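Side-chain contacts in acyl-coenzyme A oxidase 3 (Yarrowia lipolytica, PDB 5YS9), which oxidises acyl-CoA thioesters to (2E)-enoyl-CoA with FAD as cofactor and molecular oxygen as electron acceptor, releasing hydrogen peroxide in peroxisomal fatty acid beta-oxidation: residues A[60-65]-A[90-95]; A[319-324]-A[635-640]; A[508-513]-A[565-570]. All blocks are in the same frame, centred on the assembly; numbering follows the deposited sequence.

Contact 1 (A[60-65]-A[90-95])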
ATOM      1  N   THR A  60      -8.737 -28.245   6.506  1.00 42.05           N
ATOM      2  CA  THR A  60      -9.299 -29.223   5.589  1.00 40.55           C
ATOM      3  C   THR A  60     -10.825 -29.165   5.486  1.00 35.59           C
ATOM      4  O   THR A  60     -11.374 -29.399   4.438  1.00 40.64           O
ATOM      5  CB  THR A  60      -8.676 -30.644   5.693  1.00 39.07           C
ATOM      6  OG1 THR A  60      -9.697 -31.630   5.786  1.00 48.60           O
ATOM      7  CG2 THR A  60      -7.775 -30.773   6.851  1.00 34.02           C
ATOM      8  N   GLU A  61     -11.494 -28.849   6.581  1.00 35.49           N
ATOM      9  CA  GLU A  61     -12.934 -28.655   6.578  1.00 36.18           C
ATOM     10  C   GLU A  61     -13.364 -27.474   5.730  1.00 36.75           C
ATOM     11  O   GLU A  61     -14.380 -27.511   5.072  1.00 39.00           O
ATOM     12  CB  GLU A  61     -13.457 -28.483   7.994  1.00 39.27           C
ATOM     13  CG  GLU A  61     -13.817 -29.781   8.677  1.00 42.25           C
ATOM     14  CD  GLU A  61     -13.854 -29.671  10.178  1.00 41.25           C
ATOM     15  OE1 GLU A  61     -13.854 -28.554  10.696  1.00 38.76           O
ATOM     16  OE2 GLU A  61     -13.891 -30.709  10.838  1.00 46.36           O
ATOM     17  N   LEU A  62     -12.597 -26.406   5.791  1.00 36.76           N
ATOM     18  CA  LEU A  62     -12.870 -25.225   5.000  1.00 35.10           C
ATOM     19  C   LEU A  62     -12.630 -25.389   3.514  1.00 37.87           C
ATOM     20  O   LEU A  62     -13.454 -25.043   2.692  1.00 34.87           O
ATOM     21  CB  LEU A  62     -12.000 -24.074   5.501  1.00 34.25           C
ATOM     22  CG  LEU A  62     -12.273 -23.496   6.883  1.00 32.16           C
ATOM     23  CD1 LEU A  62     -11.060 -22.773   7.420  1.00 32.86           C
ATOM     24  CD2 LEU A  62     -13.454 -22.564   6.843  1.00 32.64           C
ATOM     25  N   GLU A  63     -11.483 -25.943   3.186  1.00 40.86           N
ATOM     26  CA  GLU A  63     -11.052 -26.061   1.810  1.00 41.60           C
ATOM     27  C   GLU A  63     -11.891 -27.014   0.984  1.00 39.14           C
ATOM     28  O   GLU A  63     -12.084 -26.826  -0.196  1.00 40.02           O
ATOM     29  CB  GLU A  63      -9.564 -26.335   1.730  1.00 44.38           C
ATOM     30  CG  GLU A  63      -9.173 -27.778   1.780  1.00 51.77           C
ATOM     31  CD  GLU A  63      -7.684 -27.934   1.796  1.00 52.64           C
ATOM     32  OE1 GLU A  63      -7.145 -28.463   0.817  1.00 58.19           O
ATOM     33  OE2 GLU A  63      -7.052 -27.515   2.769  1.00 65.51           O
ATOM     34  N   ARG A  64     -12.332 -28.072   1.636  1.00 36.30           N
ATOM     35  CA  ARG A  64     -13.156 -29.084   1.030  1.00 33.25           C
ATOM     36  C   ARG A  64     -14.568 -28.619   0.745  1.00 32.64           C
ATOM     37  O   ARG A  64     -15.253 -29.211  -0.058  1.00 33.40           O
ATOM     38  CB  ARG A  64     -13.152 -30.343   1.879  1.00 32.88           C
ATOM     39  CG  ARG A  64     -11.900 -31.178   1.723  1.00 33.30           C
ATOM     40  CD  ARG A  64     -12.007 -32.447   2.527  1.00 31.83           C
ATOM     41  NE  ARG A  64     -10.906 -33.360   2.300  1.00 31.23           N
ATOM     42  CZ  ARG A  64     -10.792 -34.533   2.895  1.00 28.75           C
ATOM     43  NH1 ARG A  64     -11.711 -34.919   3.745  1.00 30.17           N
ATOM     44  NH2 ARG A  64      -9.762 -35.312   2.644  1.00 29.19           N
ATOM     45  N   ASP A  65     -15.012 -27.577   1.431  1.00 33.92           N
ATOM     46  CA  ASP A  65     -16.383 -27.135   1.305  1.00 35.43           C
ATOM     47  C   ASP A  65     -16.643 -26.475  -0.041  1.00 35.17           C
ATOM     48  O   ASP A  65     -16.052 -25.468  -0.379  1.00 37.22           O
ATOM     49  CB  ASP A  65     -16.684 -26.160   2.422  1.00 37.89           C
ATOM     50  CG  ASP A  65     -18.138 -26.044   2.714  1.00 40.81           C
ATOM     51  OD1 ASP A  65     -18.933 -26.063   1.775  1.00 47.80           O
ATOM     52  OD2 ASP A  65     -18.492 -25.932   3.886  1.00 41.98           O
ATOM     53  N   ALA A  90     -24.410 -19.644   5.393  1.00 32.56           N
ATOM     54  CA  ALA A  90     -25.299 -20.780   5.591  1.00 32.08           C
ATOM     55  C   ALA A  90     -24.504 -22.084   5.751  1.00 35.00           C
ATOM     56  O   ALA A  90     -24.815 -22.885   6.643  1.00 37.49           O
ATOM     57  CB  ALA A  90     -26.282 -20.879   4.446  1.00 27.79           C
ATOM     58  N   ALA A  91     -23.489 -22.276   4.896  1.00 33.15           N
ATOM     59  CA  ALA A  91     -22.543 -23.391   5.026  1.00 30.57           C
ATOM     60  C   ALA A  91     -21.780 -23.338   6.333  1.00 32.41           C
ATOM     61  O   ALA A  91     -21.806 -24.297   7.053  1.00 36.18           O
ATOM     62  CB  ALA A  91     -21.573 -23.441   3.861  1.00 28.78           C
ATOM     63  N   LEU A  92     -21.118 -22.236   6.670  1.00 35.53           N
ATOM     64  CA  LEU A  92     -20.346 -22.169   7.949  1.00 35.82           C
ATOM     65  C   LEU A  92     -21.223 -22.451   9.162  1.00 37.29           C
ATOM     66  O   LEU A  92     -20.764 -23.011  10.177  1.00 42.04           O
ATOM     67  CB  LEU A  92     -19.712 -20.789   8.118  1.00 38.11           C
ATOM     68  CG  LEU A  92     -18.568 -20.486   7.122  1.00 41.19           C
ATOM     69  CD1 LEU A  92     -18.120 -19.021   7.125  1.00 39.11           C
ATOM     70  CD2 LEU A  92     -17.389 -21.412   7.355  1.00 37.65           C
ATOM     71  N   SER A  93     -22.483 -22.036   9.042  1.00 36.27           N
ATOM     72  CA  SER A  93     -23.493 -22.225  10.059  1.00 38.83           C
ATOM     73  C   SER A  93     -23.698 -23.653  10.542  1.00 38.90           C
ATOM     74  O   SER A  93     -24.107 -23.855  11.677  1.00 39.97           O
ATOM     75  CB  SER A  93     -24.811 -21.583   9.643  1.00 39.15           C
ATOM     76  OG  SER A  93     -25.839 -22.504   9.613  1.00 44.18           O
ATOM     77  N   GLY A  94     -23.375 -24.630   9.708  1.00 37.04           N
ATOM     78  CA  GLY A  94     -23.341 -26.032  10.121  1.00 38.98           C
ATOM     79  C   GLY A  94     -22.379 -26.381  11.255  1.00 40.81           C
ATOM     80  O   GLY A  94     -22.587 -27.357  11.950  1.00 39.83           O
ATOM     81  N   HIS A  95     -21.325 -25.597  11.451  1.00 42.46           N
ATOM     82  CA  HIS A  95     -20.337 -25.913  12.478  1.00 42.06           C
ATOM     83  C   HIS A  95     -20.696 -25.246  13.834  1.00 39.89           C
ATOM     84  O   HIS A  95     -20.061 -25.493  14.837  1.00 38.30           O
ATOM     85  CB  HIS A  95     -18.915 -25.514  11.997  1.00 40.49           C
ATOM     86  CG  HIS A  95     -18.534 -26.069  10.640  1.00 45.14           C
ATOM     87  ND1 HIS A  95     -18.209 -27.398  10.431  1.00 47.67           N
ATOM     88  CD2 HIS A  95     -18.402 -25.463   9.428  1.00 44.29           C
ATOM     89  CE1 HIS A  95     -17.907 -27.583   9.156  1.00 43.28           C
ATOM     90  NE2 HIS A  95     -18.032 -26.428   8.526  1.00 41.97           N
TER
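CA of Leu62 lies 8.6 Å from CA of Leu92, near the C-terminal ends of helices 49-63 and 78-92. Asp65 and Ala91 bring their CA atoms to 8.1 Å, whereas those of Glu61 and His95 are 9.9 Å apart. Between the two leucines the touch is methyl to methyl, CD2 of Leu62 lying 4.1 Å from CD2 of Leu92. Each has its CG beside the backbone N and anti to the carbonyl carbon (chi1 -68° in Leu62, -69° in Leu92), which carries the branched end across to the partner helix. Leucine suits both places, since both side chains are buried and also pack on Leu68 of the intervening loop. Ala91 is small enough for the carboxylate of Asp65 to come alongside, with OD2 4.0 Å from its CB. Beside the leucines, Glu61 OE1 stands obliquely to the imidazole of His95, 4.4 Å from CE1, without a hydrogen bond. That oxygen forms a salt bridge with Arg107 of helix 101-111, whose side chain also touches His95. Leucine methyls flanked by polar side chains thus join two successive helices of the helical N-terminal domain found in acyl-CoA oxidases.

Contact 2 (A[319-324]-A[635-640]); sequences RFITIA and DAFGLS
Thr322 and Phe637 are brought together by similar first torsions: OG1 of Thr322 (chi1 -58°) and CG of Phe637 (chi1 -57°) both lie anti to their own carbonyl carbons. The threonine hydroxyl thereby reaches the rim of the phenyl ring near its plane, with OG1 3.2 Å from CD2 of Phe637. A ring edge, where the slightly positive C-H groups lie, is a reasonable neighbour for an oxygen. The same OG1 is hydrogen-bonded to the backbone O of Gln318, one turn earlier, so this buried hydroxyl has a partner within its own helix. Ile321 adds its CG2 methyl, 4.0 Å from CE2 of Phe637. Farther along, Leu639 lays CD1 against the backbone of Arg319, 3.8 Å from CA. The CB of Arg319 points away from 635-640, and farther out its NE is hydrogen-bonded to Ile644 O. Gly638, between the two apolar residues, ends the type I beta turn from Asp635 with positive phi, a conformation glycine adopts easily. The loop between helices 630-635 and 641-644 is thus pressed onto helix 300-330. Leu45 of helix 38-46 and Tyr363 of helix 349-385 also pack on Phe637, while Ile321 extends to Leu359 and to Cys426 of helix 391-428.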
ATOM      1  N   ARG A 319       0.912 -16.279   3.972  1.00 34.44           N
ATOM      2  CA  ARG A 319       0.443 -16.658   2.647  1.00 34.90           C
ATOM      3  C   ARG A 319       1.302 -15.944   1.600  1.00 32.14           C
ATOM      4  O   ARG A 319       1.850 -16.574   0.697  1.00 26.38           O
ATOM      5  CB  ARG A 319      -1.022 -16.276   2.515  1.00 34.43           C
ATOM      6  CG  ARG A 319      -1.748 -16.797   1.280  1.00 36.33           C
ATOM      7  CD  ARG A 319      -3.117 -16.108   1.127  1.00 36.69           C
ATOM      8  NE  ARG A 319      -3.513 -15.998  -0.280  1.00 36.29           N
ATOM      9  CZ  ARG A 319      -4.517 -15.265  -0.748  1.00 34.03           C
ATOM     10  NH1 ARG A 319      -5.264 -14.518   0.056  1.00 30.78           N
ATOM     11  NH2 ARG A 319      -4.748 -15.273  -2.059  1.00 33.71           N
ATOM     12  N   PHE A 320       1.343 -14.636   1.687  1.00 31.20           N
ATOM     13  CA  PHE A 320       2.078 -13.819   0.746  1.00 33.94           C
ATOM     14  C   PHE A 320       3.586 -13.940   0.780  1.00 36.57           C
ATOM     15  O   PHE A 320       4.234 -13.931  -0.243  1.00 41.65           O
ATOM     16  CB  PHE A 320       1.520 -12.407   0.751  1.00 31.61           C
ATOM     17  CG  PHE A 320       0.085 -12.388   0.362  1.00 30.63           C
ATOM     18  CD1 PHE A 320      -0.271 -12.505  -0.956  1.00 29.63           C
ATOM     19  CD2 PHE A 320      -0.899 -12.387   1.313  1.00 30.94           C
ATOM     20  CE1 PHE A 320      -1.587 -12.544  -1.323  1.00 33.81           C
ATOM     21  CE2 PHE A 320      -2.217 -12.436   0.955  1.00 30.96           C
ATOM     22  CZ  PHE A 320      -2.561 -12.516  -0.367  1.00 33.38           C
ATOM     23  N   ILE A 321       4.131 -14.068   1.970  1.00 35.66           N
ATOM     24  CA  ILE A 321       5.536 -14.341   2.112  1.00 35.89           C
ATOM     25  C   ILE A 321       5.860 -15.692   1.509  1.00 33.42           C
ATOM     26  O   ILE A 321       6.908 -15.864   0.932  1.00 33.79           O
ATOM     27  CB  ILE A 321       6.038 -14.184   3.559  1.00 36.73           C
ATOM     28  CG1 ILE A 321       7.542 -13.998   3.572  1.00 36.86           C
ATOM     29  CG2 ILE A 321       5.700 -15.390   4.402  1.00 38.53           C
ATOM     30  CD1 ILE A 321       8.021 -12.719   2.954  1.00 36.54           C
ATOM     31  N   THR A 322       4.974 -16.659   1.674  1.00 32.63           N
ATOM     32  CA  THR A 322       5.151 -17.926   0.998  1.00 32.52           C
ATOM     33  C   THR A 322       5.056 -17.825  -0.517  1.00 32.45           C
ATOM     34  O   THR A 322       5.881 -18.367  -1.215  1.00 35.17           O
ATOM     35  CB  THR A 322       4.200 -19.008   1.521  1.00 33.19           C
ATOM     36  OG1 THR A 322       4.397 -19.178   2.914  1.00 31.47           O
ATOM     37  CG2 THR A 322       4.477 -20.304   0.862  1.00 34.68           C
ATOM     38  N   ILE A 323       4.080 -17.094  -1.026  1.00 34.72           N
ATOM     39  CA  ILE A 323       3.985 -16.849  -2.494  1.00 30.53           C
ATOM     40  C   ILE A 323       5.284 -16.239  -3.042  1.00 28.40           C
ATOM     41  O   ILE A 323       5.883 -16.782  -4.023  1.00 27.12           O
ATOM     42  CB  ILE A 323       2.772 -15.967  -2.857  1.00 30.40           C
ATOM     43  CG1 ILE A 323       1.483 -16.773  -2.653  1.00 29.00           C
ATOM     44  CG2 ILE A 323       2.865 -15.451  -4.295  1.00 30.01           C
ATOM     45  CD1 ILE A 323       0.267 -15.872  -2.503  1.00 31.39           C
ATOM     46  N   ALA A 324       5.733 -15.152  -2.406  1.00 26.75           N
ATOM     47  CA  ALA A 324       6.933 -14.420  -2.923  1.00 28.38           C
ATOM     48  C   ALA A 324       8.187 -15.240  -2.880  1.00 28.90           C
ATOM     49  O   ALA A 324       8.970 -15.162  -3.820  1.00 33.21           O
ATOM     50  CB  ALA A 324       7.170 -13.122  -2.188  1.00 28.06           C
ATOM     51  N   ASP A 635       7.281 -23.941   4.120  1.00 35.19           N
ATOM     52  CA  ASP A 635       6.473 -25.174   4.178  1.00 35.48           C
ATOM     53  C   ASP A 635       5.973 -25.432   5.563  1.00 35.21           C
ATOM     54  O   ASP A 635       4.931 -26.082   5.676  1.00 30.58           O
ATOM     55  CB  ASP A 635       7.231 -26.422   3.717  1.00 36.58           C
ATOM     56  CG  ASP A 635       7.404 -26.493   2.203  1.00 37.51           C
ATOM     57  OD1 ASP A 635       6.718 -25.767   1.422  1.00 34.95           O
ATOM     58  OD2 ASP A 635       8.244 -27.302   1.792  1.00 38.87           O
ATOM     59  N   ALA A 636       6.691 -24.931   6.595  1.00 33.29           N
ATOM     60  CA  ALA A 636       6.228 -25.046   7.996  1.00 35.09           C
ATOM     61  C   ALA A 636       4.840 -24.451   8.310  1.00 38.95           C
ATOM     62  O   ALA A 636       4.156 -24.935   9.265  1.00 38.22           O
ATOM     63  CB  ALA A 636       7.252 -24.489   8.961  1.00 33.39           C
ATOM     64  N   PHE A 637       4.405 -23.453   7.518  1.00 37.01           N
ATOM     65  CA  PHE A 637       3.050 -22.883   7.682  1.00 33.98           C
ATOM     66  C   PHE A 637       1.937 -23.880   7.338  1.00 35.98           C
ATOM     67  O   PHE A 637       0.824 -23.720   7.789  1.00 43.83           O
ATOM     68  CB  PHE A 637       2.854 -21.669   6.825  1.00 32.82           C
ATOM     69  CG  PHE A 637       3.841 -20.561   7.062  1.00 33.87           C
ATOM     70  CD1 PHE A 637       3.987 -19.977   8.321  1.00 36.20           C
ATOM     71  CD2 PHE A 637       4.554 -20.018   5.992  1.00 33.33           C
ATOM     72  CE1 PHE A 637       4.885 -18.906   8.502  1.00 39.43           C
ATOM     73  CE2 PHE A 637       5.433 -18.941   6.162  1.00 34.77           C
ATOM     74  CZ  PHE A 637       5.612 -18.393   7.420  1.00 34.98           C
ATOM     75  N   GLY A 638       2.225 -24.891   6.519  1.00 35.77           N
ATOM     76  CA  GLY A 638       1.257 -25.940   6.187  1.00 34.79           C
ATOM     77  C   GLY A 638       0.049 -25.489   5.382  1.00 34.05           C
ATOM     78  O   GLY A 638      -1.056 -25.962   5.591  1.00 35.50           O
ATOM     79  N   LEU A 639       0.262 -24.575   4.460  1.00 32.75           N
ATOM     80  CA  LEU A 639      -0.810 -24.043   3.641  1.00 34.15           C
ATOM     81  C   LEU A 639      -0.955 -24.907   2.402  1.00 32.30           C
ATOM     82  O   LEU A 639       0.003 -25.104   1.698  1.00 32.94           O
ATOM     83  CB  LEU A 639      -0.488 -22.605   3.227  1.00 37.84           C
ATOM     84  CG  LEU A 639      -0.369 -21.570   4.373  1.00 39.10           C
ATOM     85  CD1 LEU A 639       0.120 -20.243   3.857  1.00 36.47           C
ATOM     86  CD2 LEU A 639      -1.699 -21.420   5.118  1.00 37.65           C
ATOM     87  N   SER A 640      -2.157 -25.404   2.139  1.00 30.17           N
ATOM     88  CA  SER A 640      -2.444 -26.074   0.889  1.00 30.15           C
ATOM     89  C   SER A 640      -2.612 -25.022  -0.214  1.00 32.16           C
ATOM     90  O   SER A 640      -2.725 -23.805   0.047  1.00 29.70           O
ATOM     91  CB  SER A 640      -3.715 -26.926   0.992  1.00 27.99           C
ATOM     92  OG  SER A 640      -4.849 -26.099   1.226  1.00 28.91           O
TER

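Contact 3 (A[508-513]-A[565-570]); sequences KVLIEA and AFYERI
Tyr567 meets Leu510 and Ile511 where helices 507-534 and 547-573 pack, the CA atoms of Ile511 and Tyr567 being 8.7 Å apart. Early in 565-570, Phe566 packs on Tyr363 and Ala364 of helix 349-385. Tyr567 comes next and makes all the direct contacts. With CG anti to its carbonyl carbon (chi1 -71°), it sends the ring toward helix 507-534. Ile511 lies obliquely to that ring, its CD1 3.7 Å from CD2 of Tyr567, and the same methyl reaches CB of Tyr567 at 4.0 Å. The side chains of Ile511 and Tyr567 run antiparallel past one another, so the CG1-CD1 arm of Ile511 runs alongside the base of the tyrosine. The setting is the all-helical C-terminal domain of an acyl-CoA oxidase, to which both helices belong. At the far end of the ring, CD1 of Leu510 lies 3.7 Å from OH of Tyr567. Tyrosine fits here because its ring supplies an apolar flank while its buried hydroxyl is hydrogen-bonded to Asn587 OD1 of helix 579-596, whose Thr590 touches both Leu510 and Tyr567. Farther along, Arg569 packs on Met367 and Ile374 of helix 349-385, on a different side of its helix from Tyr567.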
ATOM      1  N   LYS A 508      21.045 -12.127  24.219  1.00 48.02           N
ATOM      2  CA  LYS A 508      20.971 -11.323  25.448  1.00 50.39           C
ATOM      3  C   LYS A 508      21.447  -9.897  25.257  1.00 46.63           C
ATOM      4  O   LYS A 508      21.004  -8.977  25.965  1.00 46.65           O
ATOM      5  CB  LYS A 508      21.665 -12.004  26.631  1.00 53.68           C
ATOM      6  CG  LYS A 508      20.929 -13.274  27.055  1.00 59.11           C
ATOM      7  CD  LYS A 508      21.230 -13.647  28.500  1.00 68.16           C
ATOM      8  CE  LYS A 508      21.135 -15.154  28.725  1.00 71.64           C
ATOM      9  NZ  LYS A 508      22.430 -15.801  28.350  1.00 75.99           N
ATOM     10  N   VAL A 509      22.314  -9.707  24.279  1.00 46.63           N
ATOM     11  CA  VAL A 509      22.925  -8.408  24.035  1.00 47.89           C
ATOM     12  C   VAL A 509      21.959  -7.542  23.223  1.00 49.43           C
ATOM     13  O   VAL A 509      21.627  -6.399  23.598  1.00 48.97           O
ATOM     14  CB  VAL A 509      24.270  -8.602  23.313  1.00 47.15           C
ATOM     15  CG1 VAL A 509      24.874  -7.271  22.899  1.00 46.68           C
ATOM     16  CG2 VAL A 509      25.225  -9.404  24.216  1.00 49.40           C
ATOM     17  N   LEU A 510      21.499  -8.127  22.121  1.00 47.24           N
ATOM     18  CA  LEU A 510      20.508  -7.518  21.246  1.00 43.79           C
ATOM     19  C   LEU A 510      19.208  -7.194  22.027  1.00 41.25           C
ATOM     20  O   LEU A 510      18.593  -6.141  21.805  1.00 34.79           O
ATOM     21  CB  LEU A 510      20.225  -8.430  20.048  1.00 44.23           C
ATOM     22  CG  LEU A 510      21.381  -8.943  19.164  1.00 45.57           C
ATOM     23  CD1 LEU A 510      20.826  -9.893  18.113  1.00 47.10           C
ATOM     24  CD2 LEU A 510      22.171  -7.818  18.512  1.00 45.33           C
ATOM     25  N   ILE A 511      18.810  -8.053  22.972  1.00 38.25           N
ATOM     26  CA  ILE A 511      17.679  -7.684  23.847  1.00 40.23           C
ATOM     27  C   ILE A 511      17.979  -6.403  24.660  1.00 41.08           C
ATOM     28  O   ILE A 511      17.173  -5.446  24.697  1.00 34.47           O
ATOM     29  CB  ILE A 511      17.260  -8.841  24.748  1.00 39.26           C
ATOM     30  CG1 ILE A 511      16.520  -9.897  23.897  1.00 38.97           C
ATOM     31  CG2 ILE A 511      16.350  -8.352  25.880  1.00 39.40           C
ATOM     32  CD1 ILE A 511      16.335 -11.246  24.567  1.00 37.44           C
ATOM     33  N   GLU A 512      19.162  -6.377  25.257  1.00 42.43           N
ATOM     34  CA  GLU A 512      19.564  -5.255  26.087  1.00 47.43           C
ATOM     35  C   GLU A 512      19.576  -3.970  25.247  1.00 42.61           C
ATOM     36  O   GLU A 512      19.135  -2.912  25.694  1.00 38.79           O
ATOM     37  CB  GLU A 512      20.928  -5.535  26.723  1.00 50.89           C
ATOM     38  CG  GLU A 512      21.318  -4.591  27.853  1.00 56.51           C
ATOM     39  CD  GLU A 512      22.822  -4.566  28.051  1.00 58.72           C
ATOM     40  OE1 GLU A 512      23.500  -3.608  27.638  1.00 63.49           O
ATOM     41  OE2 GLU A 512      23.353  -5.548  28.581  1.00 58.09           O
ATOM     42  N   ALA A 513      20.044  -4.091  24.019  1.00 42.40           N
ATOM     43  CA  ALA A 513      20.119  -2.941  23.126  1.00 46.29           C
ATOM     44  C   ALA A 513      18.726  -2.337  22.777  1.00 42.94           C
ATOM     45  O   ALA A 513      18.604  -1.134  22.650  1.00 38.14           O
ATOM     46  CB  ALA A 513      20.883  -3.325  21.861  1.00 47.24           C
ATOM     47  N   ALA A 565       9.532 -11.181  22.693  1.00 43.46           N
ATOM     48  CA  ALA A 565       8.617 -12.316  22.563  1.00 38.99           C
ATOM     49  C   ALA A 565       9.147 -13.414  21.653  1.00 41.45           C
ATOM     50  O   ALA A 565       8.962 -14.600  21.958  1.00 39.72           O
ATOM     51  CB  ALA A 565       7.252 -11.856  22.110  1.00 38.70           C
ATOM     52  N   PHE A 566       9.833 -13.046  20.567  1.00 40.03           N
ATOM     53  CA  PHE A 566      10.449 -14.067  19.717  1.00 41.10           C
ATOM     54  C   PHE A 566      11.441 -14.950  20.514  1.00 40.48           C
ATOM     55  O   PHE A 566      11.293 -16.168  20.576  1.00 38.23           O
ATOM     56  CB  PHE A 566      11.135 -13.409  18.500  1.00 42.32           C
ATOM     57  CG  PHE A 566      11.192 -14.270  17.244  1.00 38.63           C
ATOM     58  CD1 PHE A 566      10.992 -15.658  17.257  1.00 39.45           C
ATOM     59  CD2 PHE A 566      11.513 -13.674  16.032  1.00 41.12           C
ATOM     60  CE1 PHE A 566      11.094 -16.412  16.083  1.00 39.26           C
ATOM     61  CE2 PHE A 566      11.615 -14.428  14.854  1.00 38.66           C
ATOM     62  CZ  PHE A 566      11.417 -15.789  14.885  1.00 37.11           C
ATOM     63  N   TYR A 567      12.417 -14.319  21.161  1.00 45.57           N
ATOM     64  CA  TYR A 567      13.441 -15.050  21.954  1.00 43.82           C
ATOM     65  C   TYR A 567      12.868 -15.859  23.130  1.00 41.38           C
ATOM     66  O   TYR A 567      13.195 -17.044  23.293  1.00 34.07           O
ATOM     67  CB  TYR A 567      14.524 -14.075  22.417  1.00 39.44           C
ATOM     68  CG  TYR A 567      15.424 -13.581  21.290  1.00 39.77           C
ATOM     69  CD1 TYR A 567      16.067 -14.476  20.437  1.00 38.60           C
ATOM     70  CD2 TYR A 567      15.658 -12.206  21.080  1.00 40.31           C
ATOM     71  CE1 TYR A 567      16.911 -14.032  19.418  1.00 36.77           C
ATOM     72  CE2 TYR A 567      16.511 -11.752  20.058  1.00 36.47           C
ATOM     73  CZ  TYR A 567      17.123 -12.675  19.233  1.00 37.94           C
ATOM     74  OH  TYR A 567      17.982 -12.266  18.245  1.00 40.39           O
ATOM     75  N   GLU A 568      11.956 -15.232  23.886  1.00 44.22           N
ATOM     76  CA  GLU A 568      11.295 -15.879  25.039  1.00 45.81           C
ATOM     77  C   GLU A 568      10.560 -17.135  24.649  1.00 43.55           C
ATOM     78  O   GLU A 568      10.573 -18.113  25.389  1.00 49.29           O
ATOM     79  CB  GLU A 568      10.322 -14.923  25.788  1.00 53.46           C
ATOM     80  CG  GLU A 568      10.802 -14.436  27.168  1.00 66.38           C
ATOM     81  CD  GLU A 568      10.696 -12.913  27.402  1.00 72.34           C
ATOM     82  OE1 GLU A 568      11.776 -12.269  27.503  1.00 67.92           O
ATOM     83  OE2 GLU A 568       9.559 -12.356  27.502  1.00 71.17           O
ATOM     84  N   ARG A 569       9.898 -17.113  23.499  1.00 44.28           N
ATOM     85  CA  ARG A 569       9.083 -18.257  23.052  1.00 45.90           C
ATOM     86  C   ARG A 569       9.977 -19.374  22.519  1.00 41.88           C
ATOM     87  O   ARG A 569       9.636 -20.541  22.653  1.00 42.30           O
ATOM     88  CB  ARG A 569       8.039 -17.852  21.975  1.00 49.16           C
ATOM     89  CG  ARG A 569       6.904 -16.907  22.413  1.00 48.79           C
ATOM     90  CD  ARG A 569       5.905 -17.466  23.435  1.00 51.07           C
ATOM     91  NE  ARG A 569       5.520 -18.857  23.186  1.00 51.86           N
ATOM     92  CZ  ARG A 569       5.522 -19.849  24.085  1.00 50.43           C
ATOM     93  NH1 ARG A 569       5.849 -19.655  25.362  1.00 50.42           N
ATOM     94  NH2 ARG A 569       5.166 -21.064  23.694  1.00 50.85           N
ATOM     95  N   ILE A 570      11.109 -19.009  21.917  1.00 44.10           N
ATOM     96  CA  ILE A 570      12.121 -19.986  21.462  1.00 45.36           C
ATOM     97  C   ILE A 570      12.711 -20.720  22.668  1.00 45.60           C
ATOM     98  O   ILE A 570      12.723 -21.948  22.696  1.00 47.62           O
ATOM     99  CB  ILE A 570      13.252 -19.319  20.628  1.00 42.07           C
ATOM    100  CG1 ILE A 570      12.699 -18.802  19.285  1.00 46.43           C
ATOM    101  CG2 ILE A 570      14.379 -20.311  20.367  1.00 43.31           C
ATOM    102  CD1 ILE A 570      13.570 -17.789  18.543  1.00 45.94           C
TER

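In the fold
From the N terminus, contact 1 comes first and closes a short, partly helical loop of 24 residues inside the N-terminal helical region. The chain then passes through the strand-rich middle domain before helix 300-330 opens contact 2, which closes only at 635-640, after 310 residues. Within that span lies contact 3, which closes 51 mostly helical residues of its own, its centre about 25 Å from that of contact 2. None of the loops cross. Contacts 1 and 2 follow in series yet touch through a probable hydrogen bond between Glu63 and Ser640, tying the N-terminal helices to the C-terminal part, which contact 2 fastens to the C-alpha1 region.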